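Local coordinates for protein extracellular invertase (Aspergillus kawachii, PDB 5XH8) that probably cleaves sucrose and similar beta-fructofuranosides as a family 32 glycoside hydrolase and transfers fructosyl units to build fructooligosaccharides such as 1-kestose, at residues Ser344-Ser349 with Thr369-Arg374; Pro28-Leu33 with Val545-Val550; Ile39-Leu44 with Gly57-Gly62; Asp72-Gln77 with Arg420-Ala425. All blocks are in the same frame, centred on the assembly; numbering follows the deposited sequence.

Contact 1 (Ser344-Ser349 with Thr369-Arg374)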
loop_
_atom_site.group_PDB
_atom_site.type_symbol
_atom_site.label_atom_id
_atom_site.label_comp_id
_atom_site.label_asym_id
_atom_site.label_seq_id
_atom_site.Cartn_x
_atom_site.Cartn_y
_atom_site.Cartn_z
ATOM N N SER A 344 -25.398 -9.138 18.290
ATOM C CA SER A 344 -24.675 -9.892 17.266
ATOM C C SER A 344 -25.625 -10.523 16.226
ATOM O O SER A 344 -26.637 -11.170 16.584
ATOM C CB SER A 344 -23.882 -11.018 17.915
ATOM O OG SER A 344 -23.003 -11.604 16.982
ATOM N N TYR A 345 -25.296 -10.305 14.949
ATOM C CA TYR A 345 -25.921 -10.977 13.815
ATOM C C TYR A 345 -24.964 -12.011 13.269
ATOM O O TYR A 345 -23.879 -11.686 12.766
ATOM C CB TYR A 345 -26.265 -9.988 12.690
ATOM C CG TYR A 345 -27.312 -8.977 13.029
ATOM C CD1 TYR A 345 -26.980 -7.808 13.721
ATOM C CD2 TYR A 345 -28.632 -9.156 12.649
ATOM C CE1 TYR A 345 -27.945 -6.870 14.047
ATOM C CE2 TYR A 345 -29.604 -8.228 12.951
ATOM C CZ TYR A 345 -29.265 -7.083 13.659
ATOM O OH TYR A 345 -30.216 -6.150 13.974
ATOM N N VAL A 346 -25.376 -13.261 13.343
ATOM C CA VAL A 346 -24.676 -14.373 12.722
ATOM C C VAL A 346 -25.124 -14.523 11.261
ATOM O O VAL A 346 -26.289 -14.344 10.960
ATOM C CB VAL A 346 -24.993 -15.673 13.480
ATOM C CG1 VAL A 346 -24.337 -16.894 12.820
ATOM C CG2 VAL A 346 -24.531 -15.553 14.928
ATOM N N TRP A 347 -24.194 -14.866 10.377
ATOM C CA TRP A 347 -24.506 -15.132 8.975
ATOM C C TRP A 347 -24.899 -16.594 8.825
ATOM O O TRP A 347 -24.229 -17.463 9.371
ATOM C CB TRP A 347 -23.269 -14.878 8.109
ATOM C CG TRP A 347 -23.360 -15.122 6.631
ATOM C CD1 TRP A 347 -24.367 -14.762 5.800
ATOM C CD2 TRP A 347 -22.362 -15.738 5.809
ATOM N NE1 TRP A 347 -24.065 -15.113 4.514
ATOM C CE2 TRP A 347 -22.840 -15.720 4.489
ATOM C CE3 TRP A 347 -21.107 -16.311 6.065
ATOM C CZ2 TRP A 347 -22.113 -16.244 3.419
ATOM C CZ3 TRP A 347 -20.387 -16.840 5.005
ATOM C CH2 TRP A 347 -20.888 -16.804 3.699
ATOM N N LEU A 348 -25.944 -16.851 8.044
ATOM C CA LEU A 348 -26.289 -18.208 7.605
ATOM C C LEU A 348 -26.102 -18.256 6.099
ATOM O O LEU A 348 -26.961 -17.792 5.329
ATOM C CB LEU A 348 -27.732 -18.558 7.989
ATOM C CG LEU A 348 -28.164 -20.031 7.770
ATOM C CD1 LEU A 348 -27.396 -20.930 8.720
ATOM C CD2 LEU A 348 -29.679 -20.226 7.949
ATOM N N SER A 349 -24.952 -18.777 5.681
ATOM C CA SER A 349 -24.663 -18.939 4.278
ATOM C C SER A 349 -25.719 -19.814 3.609
ATOM O O SER A 349 -26.101 -20.866 4.147
ATOM C CB SER A 349 -23.290 -19.586 4.070
ATOM O OG SER A 349 -23.137 -19.989 2.711
ATOM N N THR A 369 -29.034 -15.531 4.514
ATOM C CA THR A 369 -29.705 -14.615 5.414
ATOM C C THR A 369 -28.790 -14.351 6.592
ATOM O O THR A 369 -27.835 -15.105 6.804
ATOM C CB THR A 369 -31.041 -15.205 5.908
ATOM O OG1 THR A 369 -31.766 -14.225 6.652
ATOM C CG2 THR A 369 -30.815 -16.427 6.782
ATOM N N LEU A 370 -29.070 -13.273 7.333
ATOM C CA LEU A 370 -28.552 -13.151 8.678
ATOM C C LEU A 370 -29.542 -13.837 9.598
ATOM O O LEU A 370 -30.752 -13.901 9.298
ATOM C CB LEU A 370 -28.411 -11.682 9.104
ATOM C CG LEU A 370 -27.520 -10.785 8.253
ATOM C CD1 LEU A 370 -27.233 -9.467 8.972
ATOM C CD2 LEU A 370 -26.228 -11.487 7.887
ATOM N N LEU A 371 -29.038 -14.337 10.716
ATOM C CA LEU A 371 -29.914 -14.850 11.774
ATOM C C LEU A 371 -30.511 -13.698 12.601
ATOM O O LEU A 371 -30.175 -12.512 12.406
ATOM C CB LEU A 371 -29.146 -15.839 12.639
ATOM C CG LEU A 371 -28.568 -17.023 11.849
ATOM C CD1 LEU A 371 -27.881 -17.989 12.808
ATOM C CD2 LEU A 371 -29.651 -17.740 11.057
ATOM N N LEU A 372 -31.448 -14.034 13.485
ATOM C CA LEU A 372 -32.093 -13.039 14.322
ATOM C C LEU A 372 -31.017 -12.299 15.164
ATOM O O LEU A 372 -30.049 -12.916 15.604
ATOM C CB LEU A 372 -33.083 -13.702 15.297
ATOM C CG LEU A 372 -34.238 -14.528 14.722
ATOM C CD1 LEU A 372 -34.876 -15.317 15.856
ATOM C CD2 LEU A 372 -35.215 -13.621 13.991
ATOM N N PRO A 373 -31.188 -10.990 15.383
ATOM C CA PRO A 373 -30.234 -10.302 16.247
ATOM C C PRO A 373 -30.237 -10.957 17.612
ATOM O O PRO A 373 -31.327 -11.284 18.127
ATOM C CB PRO A 373 -30.793 -8.877 16.336
ATOM C CG PRO A 373 -32.236 -8.988 15.947
ATOM C CD PRO A 373 -32.282 -10.109 14.948
ATOM N N ARG A 374 -29.053 -11.149 18.193
ATOM C CA ARG A 374 -28.923 -11.800 19.493
ATOM C C ARG A 374 -28.256 -10.855 20.511
ATOM O O ARG A 374 -27.250 -10.195 20.203
ATOM C CB ARG A 374 -28.121 -13.080 19.379
ATOM C CG ARG A 374 -28.831 -14.151 18.583
ATOM C CD ARG A 374 -27.994 -15.362 18.255
ATOM N NE ARG A 374 -28.798 -16.259 17.413
ATOM C CZ ARG A 374 -28.374 -17.381 16.842
ATOM N NH1 ARG A 374 -27.128 -17.803 16.981
ATOM N NH2 ARG A 374 -29.224 -18.086 16.116
HETATM O O HOH W 1 -27.475 -13.510 15.356
#

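Contact 2 (Pro28-Leu33 with Val545-Val550)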
loop_
_atom_site.group_PDB
_atom_site.type_symbol
_atom_site.label_atom_id
_atom_site.label_comp_id
_atom_site.label_asym_id
_atom_site.label_seq_id
_atom_site.Cartn_x
_atom_site.Cartn_y
_atom_site.Cartn_z
ATOM N N PRO A 28 -37.654 -16.066 4.194
ATOM C CA PRO A 28 -38.152 -15.659 5.496
ATOM C C PRO A 28 -38.826 -14.279 5.449
ATOM O O PRO A 28 -38.587 -13.491 4.516
ATOM C CB PRO A 28 -36.887 -15.671 6.353
ATOM C CG PRO A 28 -35.798 -15.328 5.407
ATOM C CD PRO A 28 -36.187 -15.964 4.109
ATOM N N ARG A 29 -39.657 -13.995 6.448
ATOM C CA ARG A 29 -40.269 -12.656 6.611
ATOM C C ARG A 29 -39.765 -11.825 7.794
ATOM O O ARG A 29 -39.969 -10.602 7.806
ATOM C CB ARG A 29 -41.795 -12.791 6.689
ATOM C CG ARG A 29 -42.329 -13.445 7.950
ATOM C CD ARG A 29 -43.849 -13.256 8.058
ATOM N NE ARG A 29 -44.574 -13.902 6.956
ATOM C CZ ARG A 29 -45.627 -14.728 7.059
ATOM N NH1 ARG A 29 -46.205 -15.048 8.230
ATOM N NH2 ARG A 29 -46.144 -15.228 5.940
ATOM N N ALA A 30 -39.162 -12.478 8.785
ATOM C CA ALA A 30 -38.735 -11.833 10.035
ATOM C C ALA A 30 -37.196 -11.762 10.202
ATOM O O ALA A 30 -36.708 -11.558 11.320
ATOM C CB ALA A 30 -39.329 -12.573 11.222
ATOM N N HIS A 31 -36.448 -11.924 9.105
ATOM C CA HIS A 31 -34.976 -11.945 9.137
ATOM C C HIS A 31 -34.368 -10.839 8.264
ATOM O O HIS A 31 -34.986 -10.361 7.308
ATOM C CB HIS A 31 -34.460 -13.306 8.654
ATOM C CG HIS A 31 -34.495 -14.369 9.701
ATOM N ND1 HIS A 31 -35.661 -14.991 10.088
ATOM C CD2 HIS A 31 -33.511 -14.927 10.436
ATOM C CE1 HIS A 31 -35.391 -15.877 11.024
ATOM N NE2 HIS A 31 -34.092 -15.865 11.246
ATOM N N VAL A 32 -33.132 -10.465 8.589
ATOM C CA VAL A 32 -32.375 -9.492 7.783
ATOM C C VAL A 32 -31.727 -10.177 6.576
ATOM O O VAL A 32 -30.874 -11.048 6.723
ATOM C CB VAL A 32 -31.288 -8.748 8.630
ATOM C CG1 VAL A 32 -30.365 -7.897 7.743
ATOM C CG2 VAL A 32 -31.958 -7.894 9.663
ATOM N N LEU A 33 -32.150 -9.754 5.389
ATOM C CA LEU A 33 -31.543 -10.168 4.154
ATOM C C LEU A 33 -31.865 -9.090 3.105
ATOM O O LEU A 33 -32.823 -8.351 3.272
ATOM C CB LEU A 33 -32.043 -11.576 3.748
ATOM C CG LEU A 33 -33.410 -11.779 3.100
ATOM C CD1 LEU A 33 -33.573 -13.251 2.720
ATOM C CD2 LEU A 33 -34.568 -11.320 3.994
ATOM N N VAL A 545 -37.664 -21.342 16.332
ATOM C CA VAL A 545 -38.212 -20.285 15.494
ATOM C C VAL A 545 -38.068 -20.772 14.063
ATOM O O VAL A 545 -36.942 -20.980 13.577
ATOM C CB VAL A 545 -37.477 -18.942 15.651
ATOM C CG1 VAL A 545 -38.182 -17.842 14.850
ATOM C CG2 VAL A 545 -37.335 -18.569 17.119
ATOM N N VAL A 546 -39.202 -20.948 13.391
ATOM C CA VAL A 546 -39.228 -21.380 12.011
ATOM C C VAL A 546 -39.750 -20.217 11.191
ATOM O O VAL A 546 -40.901 -19.809 11.344
ATOM C CB VAL A 546 -40.117 -22.634 11.844
ATOM C CG1 VAL A 546 -40.298 -23.005 10.373
ATOM C CG2 VAL A 546 -39.501 -23.789 12.603
ATOM N N ASP A 547 -38.898 -19.687 10.319
ATOM C CA ASP A 547 -39.266 -18.578 9.446
ATOM C C ASP A 547 -39.106 -19.052 8.002
ATOM O O ASP A 547 -38.088 -18.795 7.322
ATOM C CB ASP A 547 -38.405 -17.347 9.790
ATOM C CG ASP A 547 -38.851 -16.111 9.098
ATOM O OD1 ASP A 547 -39.829 -16.141 8.310
ATOM O OD2 ASP A 547 -38.205 -15.069 9.337
ATOM N N ASN A 548 -40.147 -19.761 7.557
ATOM C CA ASN A 548 -40.207 -20.436 6.264
ATOM C C ASN A 548 -39.161 -21.552 6.157
ATOM O O ASN A 548 -39.464 -22.686 6.534
ATOM C CB ASN A 548 -40.200 -19.433 5.100
ATOM C CG ASN A 548 -41.033 -19.909 3.911
ATOM O OD1 ASN A 548 -41.538 -21.028 3.905
ATOM N ND2 ASN A 548 -41.173 -19.063 2.913
ATOM N N SER A 549 -37.961 -21.274 5.644
ATOM C CA SER A 549 -36.874 -22.251 5.605
ATOM C C SER A 549 -35.780 -22.002 6.639
ATOM O O SER A 549 -34.865 -22.806 6.751
ATOM C CB SER A 549 -36.220 -22.283 4.218
ATOM O OG SER A 549 -35.571 -21.063 3.896
ATOM N N VAL A 550 -35.841 -20.903 7.383
ATOM C CA VAL A 550 -34.819 -20.629 8.380
ATOM C C VAL A 550 -35.253 -21.205 9.716
ATOM O O VAL A 550 -36.230 -20.754 10.272
ATOM C CB VAL A 550 -34.568 -19.111 8.533
ATOM C CG1 VAL A 550 -33.457 -18.870 9.544
ATOM C CG2 VAL A 550 -34.224 -18.502 7.195
#

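Contact 3 (Ile39-Leu44 with Gly57-Gly62). With ACT (acetate ion), chain I.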
loop_
_atom_site.group_PDB
_atom_site.type_symbol
_atom_site.label_atom_id
_atom_site.label_comp_id
_atom_site.label_asym_id
_atom_site.label_seq_id
_atom_site.Cartn_x
_atom_site.Cartn_y
_atom_site.Cartn_z
ATOM N N ILE A 39 -26.326 -12.466 0.197
ATOM C CA ILE A 39 -25.800 -11.845 1.371
ATOM C C ILE A 39 -24.615 -12.639 1.864
ATOM O O ILE A 39 -24.651 -13.898 1.929
ATOM C CB ILE A 39 -26.886 -11.629 2.466
ATOM C CG1 ILE A 39 -26.303 -10.774 3.614
ATOM C CG2 ILE A 39 -27.468 -12.962 2.970
ATOM C CD1 ILE A 39 -27.298 -10.345 4.671
ATOM N N GLY A 40 -23.564 -11.890 2.228
ATOM C CA GLY A 40 -22.363 -12.438 2.826
ATOM C C GLY A 40 -22.232 -11.959 4.271
ATOM O O GLY A 40 -23.227 -11.695 4.923
ATOM N N ASP A 41 -20.990 -11.825 4.736
ATOM C CA ASP A 41 -20.677 -11.475 6.138
ATOM C C ASP A 41 -21.419 -10.205 6.537
ATOM O O ASP A 41 -21.363 -9.210 5.785
ATOM C CB ASP A 41 -19.191 -11.144 6.325
ATOM C CG ASP A 41 -18.251 -12.277 5.988
ATOM O OD1 ASP A 41 -18.661 -13.234 5.305
ATOM O OD2 ASP A 41 -17.059 -12.176 6.387
ATOM N N PRO A 42 -22.089 -10.202 7.705
ATOM C CA PRO A 42 -22.533 -8.922 8.213
ATOM C C PRO A 42 -21.299 -8.098 8.653
ATOM O O PRO A 42 -20.253 -8.667 8.935
ATOM C CB PRO A 42 -23.413 -9.303 9.400
ATOM C CG PRO A 42 -22.797 -10.573 9.900
ATOM C CD PRO A 42 -22.350 -11.292 8.664
ATOM N N CYS A 43 -21.426 -6.777 8.641
ATOM C CA CYS A 43 -20.354 -5.876 9.071
ATOM C C CYS A 43 -20.930 -4.473 9.111
ATOM O O CYS A 43 -22.142 -4.286 8.930
ATOM C CB CYS A 43 -19.127 -5.956 8.123
ATOM S SG CYS A 43 -19.486 -5.635 6.388
ATOM N N LEU A 44 -20.088 -3.495 9.431
ATOM C CA LEU A 44 -20.409 -2.076 9.284
ATOM C C LEU A 44 -21.460 -1.531 10.278
ATOM O O LEU A 44 -21.735 -0.324 10.251
ATOM C CB LEU A 44 -20.802 -1.768 7.809
ATOM C CG LEU A 44 -21.223 -0.357 7.360
ATOM C CD1 LEU A 44 -20.645 0.011 6.004
ATOM C CD2 LEU A 44 -22.729 -0.207 7.338
ATOM N N GLY A 57 -25.201 -3.683 8.454
ATOM C CA GLY A 57 -24.512 -3.781 7.170
ATOM C C GLY A 57 -24.216 -5.234 6.871
ATOM O O GLY A 57 -24.239 -6.079 7.769
ATOM N N PHE A 58 -23.946 -5.519 5.610
ATOM C CA PHE A 58 -23.606 -6.877 5.162
ATOM C C PHE A 58 -23.028 -6.837 3.754
ATOM O O PHE A 58 -23.408 -5.992 2.948
ATOM C CB PHE A 58 -24.819 -7.834 5.225
ATOM C CG PHE A 58 -26.090 -7.223 4.726
ATOM C CD1 PHE A 58 -26.367 -7.178 3.370
ATOM C CD2 PHE A 58 -26.992 -6.661 5.608
ATOM C CE1 PHE A 58 -27.533 -6.572 2.904
ATOM C CE2 PHE A 58 -28.154 -6.070 5.159
ATOM C CZ PHE A 58 -28.428 -6.012 3.801
ATOM N N LEU A 59 -22.098 -7.747 3.471
ATOM C CA LEU A 59 -21.629 -7.964 2.097
ATOM C C LEU A 59 -22.815 -8.373 1.234
ATOM O O LEU A 59 -23.710 -9.071 1.705
ATOM C CB LEU A 59 -20.560 -9.053 2.049
ATOM C CG LEU A 59 -19.255 -8.796 2.823
ATOM C CD1 LEU A 59 -18.212 -9.795 2.389
ATOM C CD2 LEU A 59 -18.751 -7.375 2.626
ATOM N N HIS A 60 -22.849 -7.878 -0.003
ATOM C CA HIS A 60 -23.989 -8.074 -0.897
ATOM C C HIS A 60 -23.460 -8.332 -2.307
ATOM O O HIS A 60 -22.705 -7.525 -2.874
ATOM C CB HIS A 60 -24.926 -6.862 -0.853
ATOM C CG HIS A 60 -26.156 -6.998 -1.688
ATOM N ND1 HIS A 60 -26.828 -8.197 -1.838
ATOM C CD2 HIS A 60 -26.869 -6.077 -2.378
ATOM C CE1 HIS A 60 -27.902 -8.004 -2.576
ATOM N NE2 HIS A 60 -27.951 -6.734 -2.924
ATOM N N ASP A 61 -23.799 -9.510 -2.826
ATOM C CA ASP A 61 -23.480 -9.929 -4.200
ATOM C C ASP A 61 -21.992 -9.911 -4.523
ATOM O O ASP A 61 -21.595 -9.711 -5.665
ATOM C CB ASP A 61 -24.286 -9.089 -5.187
ATOM C CG ASP A 61 -25.774 -9.482 -5.195
ATOM O OD1 ASP A 61 -26.059 -10.684 -5.058
ATOM O OD2 ASP A 61 -26.645 -8.605 -5.327
ATOM N N GLY A 62 -21.159 -10.098 -3.511
ATOM C CA GLY A 62 -19.709 -10.057 -3.729
ATOM C C GLY A 62 -19.182 -8.736 -4.249
ATOM O O GLY A 62 -18.102 -8.701 -4.834
HETATM C C ACT I . -30.437 -5.040 -4.503
HETATM O O ACT I . -30.835 -6.071 -3.846
HETATM O OXT ACT I . -29.224 -4.824 -4.814
HETATM C CH3 ACT I . -31.372 -3.967 -4.956
#

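Contact 4 (Asp72-Gln77 with Arg420-Ala425)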
loop_
_atom_site.group_PDB
_atom_site.type_symbol
_atom_site.label_atom_id
_atom_site.label_comp_id
_atom_site.label_asym_id
_atom_site.label_seq_id
_atom_site.Cartn_x
_atom_site.Cartn_y
_atom_site.Cartn_z
ATOM N N ASP A 72 -36.287 0.248 16.062
ATOM C CA ASP A 72 -36.905 -0.563 17.111
ATOM C C ASP A 72 -36.191 -1.889 17.397
ATOM O O ASP A 72 -36.562 -2.618 18.337
ATOM C CB ASP A 72 -38.394 -0.797 16.747
ATOM C CG ASP A 72 -38.566 -1.519 15.392
ATOM O OD1 ASP A 72 -37.546 -1.968 14.806
ATOM O OD2 ASP A 72 -39.705 -1.641 14.901
ATOM N N LEU A 73 -35.151 -2.194 16.610
ATOM C CA LEU A 73 -34.465 -3.490 16.657
ATOM C C LEU A 73 -35.415 -4.681 16.431
ATOM O O LEU A 73 -35.244 -5.763 16.997
ATOM C CB LEU A 73 -33.614 -3.650 17.925
ATOM C CG LEU A 73 -32.455 -4.664 17.822
ATOM C CD1 LEU A 73 -31.369 -4.209 16.837
ATOM C CD2 LEU A 73 -31.845 -4.954 19.186
ATOM N N ALA A 74 -36.372 -4.458 15.538
ATOM C CA ALA A 74 -37.319 -5.495 15.108
ATOM C C ALA A 74 -37.520 -5.436 13.617
ATOM O O ALA A 74 -37.364 -6.454 12.925
ATOM C CB ALA A 74 -38.648 -5.324 15.824
ATOM N N THR A 75 -37.835 -4.240 13.127
ATOM C CA THR A 75 -38.095 -3.999 11.725
ATOM C C THR A 75 -37.027 -3.083 11.114
ATOM O O THR A 75 -36.382 -2.297 11.818
ATOM C CB THR A 75 -39.454 -3.312 11.544
ATOM O OG1 THR A 75 -39.404 -2.013 12.158
ATOM C CG2 THR A 75 -40.583 -4.154 12.155
ATOM N N TYR A 76 -36.892 -3.163 9.797
ATOM C CA TYR A 76 -35.799 -2.511 9.071
ATOM C C TYR A 76 -36.289 -1.736 7.865
ATOM O O TYR A 76 -37.331 -2.072 7.277
ATOM C CB TYR A 76 -34.758 -3.562 8.637
ATOM C CG TYR A 76 -34.241 -4.350 9.798
ATOM C CD1 TYR A 76 -34.923 -5.471 10.253
ATOM C CD2 TYR A 76 -33.093 -3.952 10.496
ATOM C CE1 TYR A 76 -34.480 -6.189 11.347
ATOM C CE2 TYR A 76 -32.636 -4.675 11.591
ATOM C CZ TYR A 76 -33.332 -5.800 12.014
ATOM O OH TYR A 76 -32.901 -6.551 13.090
ATOM N N GLN A 77 -35.513 -0.721 7.492
ATOM C CA GLN A 77 -35.704 0.062 6.274
ATOM C C GLN A 77 -34.408 0.002 5.459
ATOM O O GLN A 77 -33.332 0.363 5.960
ATOM C CB GLN A 77 -35.973 1.541 6.602
ATOM C CG GLN A 77 -37.405 1.896 6.921
ATOM C CD GLN A 77 -37.960 1.226 8.179
ATOM O OE1 GLN A 77 -37.299 1.145 9.243
ATOM N NE2 GLN A 77 -39.212 0.752 8.071
ATOM N N ARG A 420 -34.506 -8.527 22.563
ATOM C CA ARG A 420 -35.801 -8.510 23.252
ATOM C C ARG A 420 -36.950 -8.057 22.373
ATOM O O ARG A 420 -38.008 -8.710 22.365
ATOM C CB ARG A 420 -35.752 -7.744 24.581
ATOM C CG ARG A 420 -35.552 -6.235 24.486
ATOM C CD ARG A 420 -35.093 -5.655 25.824
ATOM N NE ARG A 420 -33.849 -6.298 26.252
ATOM C CZ ARG A 420 -33.252 -6.120 27.435
ATOM N NH1 ARG A 420 -33.747 -5.268 28.332
ATOM N NH2 ARG A 420 -32.148 -6.784 27.707
ATOM N N GLU A 421 -36.727 -6.995 21.597
ATOM C CA GLU A 421 -37.780 -6.408 20.781
ATOM C C GLU A 421 -38.162 -7.303 19.589
ATOM O O GLU A 421 -39.338 -7.360 19.183
ATOM C CB GLU A 421 -37.384 -5.040 20.272
ATOM C CG GLU A 421 -36.964 -4.063 21.360
ATOM C CD GLU A 421 -35.456 -3.978 21.586
ATOM O OE1 GLU A 421 -34.741 -4.992 21.414
ATOM O OE2 GLU A 421 -34.979 -2.889 21.970
ATOM N N THR A 422 -37.164 -7.990 19.038
ATOM C CA THR A 422 -37.391 -8.973 17.992
ATOM C C THR A 422 -38.161 -10.186 18.528
ATOM O O THR A 422 -39.064 -10.680 17.853
ATOM C CB THR A 422 -36.065 -9.408 17.344
ATOM O OG1 THR A 422 -35.563 -8.306 16.594
ATOM C CG2 THR A 422 -36.257 -10.597 16.413
ATOM N N LYS A 423 -37.795 -10.684 19.709
ATOM C CA LYS A 423 -38.527 -11.798 20.292
ATOM C C LYS A 423 -40.024 -11.451 20.501
ATOM O O LYS A 423 -40.906 -12.265 20.163
ATOM C CB LYS A 423 -37.891 -12.272 21.598
ATOM C CG LYS A 423 -38.582 -13.495 22.167
ATOM C CD LYS A 423 -37.895 -14.034 23.405
ATOM C CE LYS A 423 -38.519 -15.362 23.820
ATOM N NZ LYS A 423 -38.045 -15.686 25.187
ATOM N N ALA A 424 -40.295 -10.251 21.024
ATOM C CA ALA A 424 -41.676 -9.819 21.243
ATOM C C ALA A 424 -42.429 -9.727 19.914
ATOM O O ALA A 424 -43.605 -10.121 19.838
ATOM C CB ALA A 424 -41.725 -8.479 21.975
ATOM N N ALA A 425 -41.752 -9.232 18.863
ATOM C CA ALA A 425 -42.392 -9.132 17.562
ATOM C C ALA A 425 -42.649 -10.526 16.948
ATOM O O ALA A 425 -43.691 -10.747 16.322
ATOM C CB ALA A 425 -41.608 -8.228 16.622
HETATM O O HOH W 2 -35.010 -7.909 13.889
#

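Contact 1 (Ser344-Ser349 with Thr369-Arg374)
Leu371 packs with both of its methyls against the strand 344-348. CD1 lies 3.7 Å from Val346 CG1, and CD2 is 3.7 Å from Leu348 CB, so the branched end spans two residues that face the same way. Its CG stands anti to the carbonyl carbon (chi1 -58°), which turns the fork back over the neighbouring strand. The Leu371 amide gives an almost straight bond to Val346 O at 2.8 Å (176° at the hydrogen), and Leu348 with Thr369 continues the tight end as an antiparallel hydrogen-bonded pair. The part beyond is looser, before the Ser344-Arg374 pair closes the end with a hydrogen bond in each direction. Between the Trp347-Leu370 and Ser344-Arg374 pairs the register slips by one residue, and a water bridges the two backbones there: it donates to Ser344 O and Leu372 O and accepts from Val346 N at 2.9 Å. Beside this wet part the Tyr345 ring has Pro373 CA over one face, while Pro373 CB comes 3.6 Å from Tyr345 CZ; its hydroxyl bonds to that of Tyr76. The partly exposed Trp347 bonds through NE1 to Ile39 O. The extended Arg374 brings NH1 near Val346 CG2, and its guanidinium forms salt bridges with Asp313 and Glu552. Strand 341-348 thus runs between strands 318-326 and 366-385 of the propeller, and strand 559-564 covers the face of Leu348 and Thr369 through Trp564.

Contact 2 (Pro28-Leu33 with Val545-Val550)
Asp547 carries a buried carboxylate gripped by three N-H groups from one short loop. OD1 accepts from Arg29 N at 2.8 Å on its syn side, somewhat out of the carboxylate plane. OD2 takes two donors: Ala30 N reaches its syn lone pair at 2.8 Å, while His31 ND1 comes to the anti side at 2.7 Å, with OD2 lying in the imidazole plane at the ring edge. Asp547 CG stands anti to the backbone N (chi1 -171°), which sends the carboxylate across to the loop, and the three bonds should fix its rotation. Pro28 closes in on the same group, its CB 3.3 Å from Asp547 OD2. The aspartate ends strand 534-547 and begins a type II' beta turn from Asp547 to Val550, the tip of a hairpin with strand 550-555 in the C-terminal beta-sandwich domain. This turn brings Val550 back beneath the histidine: its CB lies over one imidazole face, and CG1 approaches His31 NE2 at 3.5 Å. The other valine methyl, CG2, packs on Pro28 CG at 4.0 Å. His31 NE2 is itself bonded to Glu552 OE2, and contact with carboxylates at both nitrogens would favour a positively charged ring. The Arg29 guanidinium finds its partners elsewhere, in Gly595 O and, by a cation-pi contact, Phe455.

Contact 3 (Ile39-Leu44 with Gly57-Gly62)
Ile39 lays its terminal methyl on the Phe58 ring, and the two side chains cross at about a right angle. CD1 sits 3.8 Å from the ring centroid, 28° off the normal, a CH-pi contact displaced toward the CG rim, where Ile39 CD1 comes within a tight 3.3 Å of Phe58 CG. Phe58 holds CG between its backbone N and carbonyl carbon (chi1 43°), which swings the ring alongside the strand toward the isoleucine; Ile39, fully extended, carries CD1 out to meet it. On the other face of the strand pair Leu59 folds over the Asp41 backbone, its CG 3.7 Å from Asp41 O, and its CD2 touches Cys43 SG more loosely at 4.2 Å. Leu44 brings CD2 against the bare CA of Gly57. A beta bulge interrupts the pairing: the register slips by one residue between the Ile39-His60 and Pro42-Phe58 pairs, and Gly40 N and Asp41 O both bond to Leu59, the former in a nearly straight 2.9 Å bond to Leu59 O from above the carbonyl plane. Asp41, within the bulge, hydrogen-bonds through OD2 to a bound glycerol, with Asp99 close by. Near the end of strand 54-60, His60 presents its edge to an acetate, with NE2 bonded to OXT at 3.0 Å, and ND1 bonds to Gln38 O. The two strands form a hairpin of the five-bladed propeller: strand 54-60 pairs onward with strand 65-70, whereas strand 37-47 runs parallel to strand 366-385, whose Leu370 packs on Ile39 and Pro42.

Contact 4 (Asp72-Gln77 with Arg420-Ala425)
Thr422 donates its hydroxyl proton to Leu73 O in a short bond of 2.6 Å, the one direct hydrogen bond between the loop 72-77 and the helix 420-425. Its OG1 stands anti to the carbonyl carbon (chi1 -70°), aimed off the helix flank at the loop, and it also accepts from a water 2.8 Å away that donates to Ala74 O and is hydrogen-bonded to Tyr76 OH. About one turn further on, Ala425 CB rests against Ala74 CB at 4.2 Å. Glu421 slides its aliphatic part past the loop, CB lying 3.2 Å from Asp72 O; the chain then bends at chi2, and OE1 crosses to Leu73 CD2 at 3.7 Å. Its carboxylate is held by Arg341 and Ser336. Behind this shell Asp72 shapes the loop: OD1 accepts from Ala74 N and Thr75 N, both on the same face of the carboxylate, while OD2 takes the Thr75 hydroxyl at 2.8 Å. The loop built on this Asx turn, between propeller strands 65-70 and 77-78, thereby meets the short helix in the linker from strand 408-418 to strand 430-439, where the five-bladed propeller passes into the beta-sandwich domain of a family 32 enzyme.

In the fold
From the N terminus, the loop 28-33 comes first; its partner lies more than 500 residues on, so contact 2 closes the longest loop and encloses the other three contacts. Contact 3 is a local hairpin that closes soon after it opens. Next, 72-77 begins the loop closed by contact 4 at 420-425, and contact 1 nests within it; contact 3 stands in series with both, and none cross. Contacts 1 and 3 belong to one propeller sheet, as strands 37-47 and 366-385 are neighbours. Contact 4 ties the propeller to the linker helix, and contact 2 ties the N-terminal loop to the sandwich domain, with Val32 reaching contacts 1, 3 and 4.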